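Local structure of lysine-sensitive aspartokinase 3 (Escherichia coli, 2J0W) at residues Arg79-Asn82 with Val83-Glu87. The protein catalyses the ATP-dependent phosphorylation of L-aspartate to 4-phospho-L-aspartate, the first step of lysine biosynthesis by the diaminopimelate pathway, under feedback inhibition by lysine. Sequence-based numbering, arbitrary orientation.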
ATOM      1  N   ARG A  79     -30.661  -3.757 -49.824  1.00 76.93           N
ATOM      2  CA  ARG A  79     -31.236  -4.076 -51.120  1.00 76.61           C
ATOM      3  C   ARG A  79     -32.370  -5.086 -50.918  1.00 74.52           C
ATOM      4  O   ARG A  79     -33.483  -4.872 -51.391  1.00 72.98           O
ATOM      5  CB  ARG A  79     -30.157  -4.648 -52.046  1.00 81.07           C
ATOM      6  CG  ARG A  79     -30.502  -4.624 -53.541  1.00 87.22           C
ATOM      7  CD  ARG A  79     -29.228  -4.592 -54.387  1.00 92.88           C
ATOM      8  NE  ARG A  79     -28.420  -3.413 -54.067  1.00 97.19           N
ATOM      9  CZ  ARG A  79     -27.140  -3.258 -54.400  1.00 97.54           C
ATOM     10  NH1 ARG A  79     -26.507  -4.211 -55.072  1.00106.18           N
ATOM     11  NH2 ARG A  79     -26.487  -2.155 -54.047  1.00 86.40           N
ATOM     12  N   TYR A  80     -32.093  -6.172 -50.202  1.00 73.21           N
ATOM     13  CA  TYR A  80     -33.108  -7.194 -49.947  1.00 74.49           C
ATOM     14  C   TYR A  80     -33.362  -7.305 -48.440  1.00 73.50           C
ATOM     15  O   TYR A  80     -32.945  -8.259 -47.779  1.00 74.97           O
ATOM     16  CB  TYR A  80     -32.662  -8.559 -50.500  1.00 81.73           C
ATOM     17  CG  TYR A  80     -32.209  -8.558 -51.952  1.00 88.89           C
ATOM     18  CD1 TYR A  80     -30.880  -8.276 -52.293  1.00 94.17           C
ATOM     19  CD2 TYR A  80     -33.104  -8.849 -52.984  1.00 90.32           C
ATOM     20  CE1 TYR A  80     -30.454  -8.287 -53.627  1.00 89.06           C
ATOM     21  CE2 TYR A  80     -32.687  -8.859 -54.321  1.00 91.17           C
ATOM     22  CZ  TYR A  80     -31.363  -8.577 -54.631  1.00 90.03           C
ATOM     23  OH  TYR A  80     -30.955  -8.586 -55.943  1.00 94.34           O
ATOM     24  N   PRO A  81     -34.077  -6.334 -47.881  1.00 72.25           N
ATOM     25  CA  PRO A  81     -34.379  -6.320 -46.453  1.00 72.14           C
ATOM     26  C   PRO A  81     -35.395  -7.329 -45.940  1.00 73.42           C
ATOM     27  O   PRO A  81     -35.709  -7.327 -44.755  1.00 75.47           O
ATOM     28  CB  PRO A  81     -34.856  -4.894 -46.236  1.00 76.20           C
ATOM     29  CG  PRO A  81     -35.597  -4.615 -47.520  1.00 69.55           C
ATOM     30  CD  PRO A  81     -34.622  -5.136 -48.548  1.00 69.96           C
ATOM     31  N   ASN A  82     -35.905  -8.193 -46.804  1.00 77.24           N
ATOM     32  CA  ASN A  82     -36.929  -9.142 -46.374  1.00 82.34           C
ATOM     33  C   ASN A  82     -36.468 -10.248 -45.443  1.00 84.34           C
ATOM     34  O   ASN A  82     -37.085 -10.498 -44.403  1.00 85.65           O
ATOM     35  CB  ASN A  82     -37.584  -9.764 -47.591  1.00 87.23           C
ATOM     36  CG  ASN A  82     -37.735  -8.782 -48.710  1.00 94.21           C
ATOM     37  OD1 ASN A  82     -38.496  -7.815 -48.609  1.00 92.15           O
ATOM     38  ND2 ASN A  82     -36.985  -9.001 -49.785  1.00 96.57           N
ATOM     39  N   VAL A  83     -35.389 -10.920 -45.807  1.00 83.90           N
ATOM     40  CA  VAL A  83     -34.914 -12.002 -44.978  1.00 83.38           C
ATOM     41  C   VAL A  83     -34.571 -11.579 -43.536  1.00 82.14           C
ATOM     42  O   VAL A  83     -35.202 -12.045 -42.582  1.00 80.27           O
ATOM     43  CB  VAL A  83     -33.716 -12.689 -45.649  1.00 85.56           C
ATOM     44  CG1 VAL A  83     -32.512 -11.764 -45.663  1.00 85.98           C
ATOM     45  CG2 VAL A  83     -33.421 -14.000 -44.947  1.00 88.11           C
ATOM     46  N   ILE A  84     -33.602 -10.686 -43.370  1.00 82.22           N
ATOM     47  CA  ILE A  84     -33.201 -10.269 -42.030  1.00 84.45           C
ATOM     48  C   ILE A  84     -34.304  -9.601 -41.230  1.00 84.97           C
ATOM     49  O   ILE A  84     -34.219  -9.504 -40.006  1.00 87.69           O
ATOM     50  CB  ILE A  84     -31.990  -9.337 -42.081  1.00 86.99           C
ATOM     51  CG1 ILE A  84     -32.237  -8.229 -43.100  1.00 90.76           C
ATOM     52  CG2 ILE A  84     -30.750 -10.131 -42.441  1.00 87.55           C
ATOM     53  CD1 ILE A  84     -31.018  -7.404 -43.383  1.00 91.44           C
ATOM     54  N   ARG A  85     -35.342  -9.143 -41.914  1.00 82.62           N
ATOM     55  CA  ARG A  85     -36.443  -8.503 -41.221  1.00 79.53           C
ATOM     56  C   ARG A  85     -37.106  -9.548 -40.321  1.00 78.23           C
ATOM     57  O   ARG A  85     -37.438  -9.260 -39.173  1.00 78.29           O
ATOM     58  CB  ARG A  85     -37.443  -7.945 -42.231  1.00 80.11           C
ATOM     59  CG  ARG A  85     -38.516  -7.050 -41.636  1.00 81.06           C
ATOM     60  CD  ARG A  85     -39.478  -6.611 -42.723  1.00 83.34           C
ATOM     61  NE  ARG A  85     -38.815  -5.784 -43.727  1.00 82.04           N
ATOM     62  CZ  ARG A  85     -39.245  -5.638 -44.976  1.00 76.11           C
ATOM     63  NH1 ARG A  85     -40.339  -6.274 -45.380  1.00 76.81           N
ATOM     64  NH2 ARG A  85     -38.592  -4.846 -45.816  1.00 62.14           N
ATOM     65  N   GLU A  86     -37.281 -10.761 -40.848  1.00 76.34           N
ATOM     66  CA  GLU A  86     -37.889 -11.863 -40.104  1.00 76.51           C
ATOM     67  C   GLU A  86     -37.158 -12.041 -38.787  1.00 75.00           C
ATOM     68  O   GLU A  86     -37.756 -12.066 -37.705  1.00 73.24           O
ATOM     69  CB  GLU A  86     -37.750 -13.174 -40.874  1.00 79.62           C
ATOM     70  CG  GLU A  86     -38.861 -13.483 -41.848  1.00 91.04           C
ATOM     71  CD  GLU A  86     -38.627 -14.800 -42.574  1.00 98.45           C
ATOM     72  OE1 GLU A  86     -37.979 -15.700 -41.995  1.00 99.77           O
ATOM     73  OE2 GLU A  86     -39.105 -14.941 -43.718  1.00100.88           O
ATOM     74  N   GLU A  87     -35.845 -12.187 -38.924  1.00 73.85           N
ATOM     75  CA  GLU A  87     -34.932 -12.401 -37.815  1.00 72.07           C
ATOM     76  C   GLU A  87     -34.944 -11.252 -36.834  1.00 65.67           C
ATOM     77  O   GLU A  87     -35.148 -11.455 -35.637  1.00 63.73           O
ATOM     78  CB  GLU A  87     -33.530 -12.613 -38.373  1.00 79.97           C
ATOM     79  CG  GLU A  87     -33.465 -13.792 -39.339  1.00 98.42           C
ATOM     80  CD  GLU A  87     -32.166 -13.863 -40.132  1.00113.81           C
ATOM     81  OE1 GLU A  87     -31.270 -13.020 -39.906  1.00123.62           O
ATOM     82  OE2 GLU A  87     -32.041 -14.769 -40.985  1.00116.06           O
TER
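Arg85 runs alongside the ring of Pro81, and its NH2 lies 3.5 Å from CG of Pro81. The two residues sit four apart at the N-terminal end of helix 82-102, an α-helix on the surface of the amino acid kinase domain that is entered from a loop through Pro81. The guanidinium folds back toward the N-terminal end of the helix because the chain leaves CA extended (CG opposite the backbone N, chi1 -170°) and then kinks at chi3 (-64°); one of its faces covers the carbonyl O of Pro81 and the backbone N of Asn82. Asn82 flanks the same group more loosely. Its amide plane stands nearly perpendicular to the guanidinium, at 83°, and OD1 remains 4.0 Å from Arg85 NH1, too far for a hydrogen bond. In the backbone, Arg85 N is shared by two weak, bent bonds, to Pro81 O (3.4 Å) and to Asn82 O (3.3 Å), whereas the next bond, from Glu86 N to Val83 O, is shorter at 3.0 Å. On the inner side, Ile84 is the buried residue of this contact, lying against Leu75 of helix 57-75 and Leu125 of helix 108-131, which joins the start of the helix to its two neighbours. Arg85 also touches Leu75, while the backbone N of Arg79, in the loop before the helix, is hydrogen-bonded to Glu132 OE2. Beneath the arginine, the carbonyl O of Pro81 is approached by the aliphatic part of the chain as well, 3.1 Å from Arg85 CB.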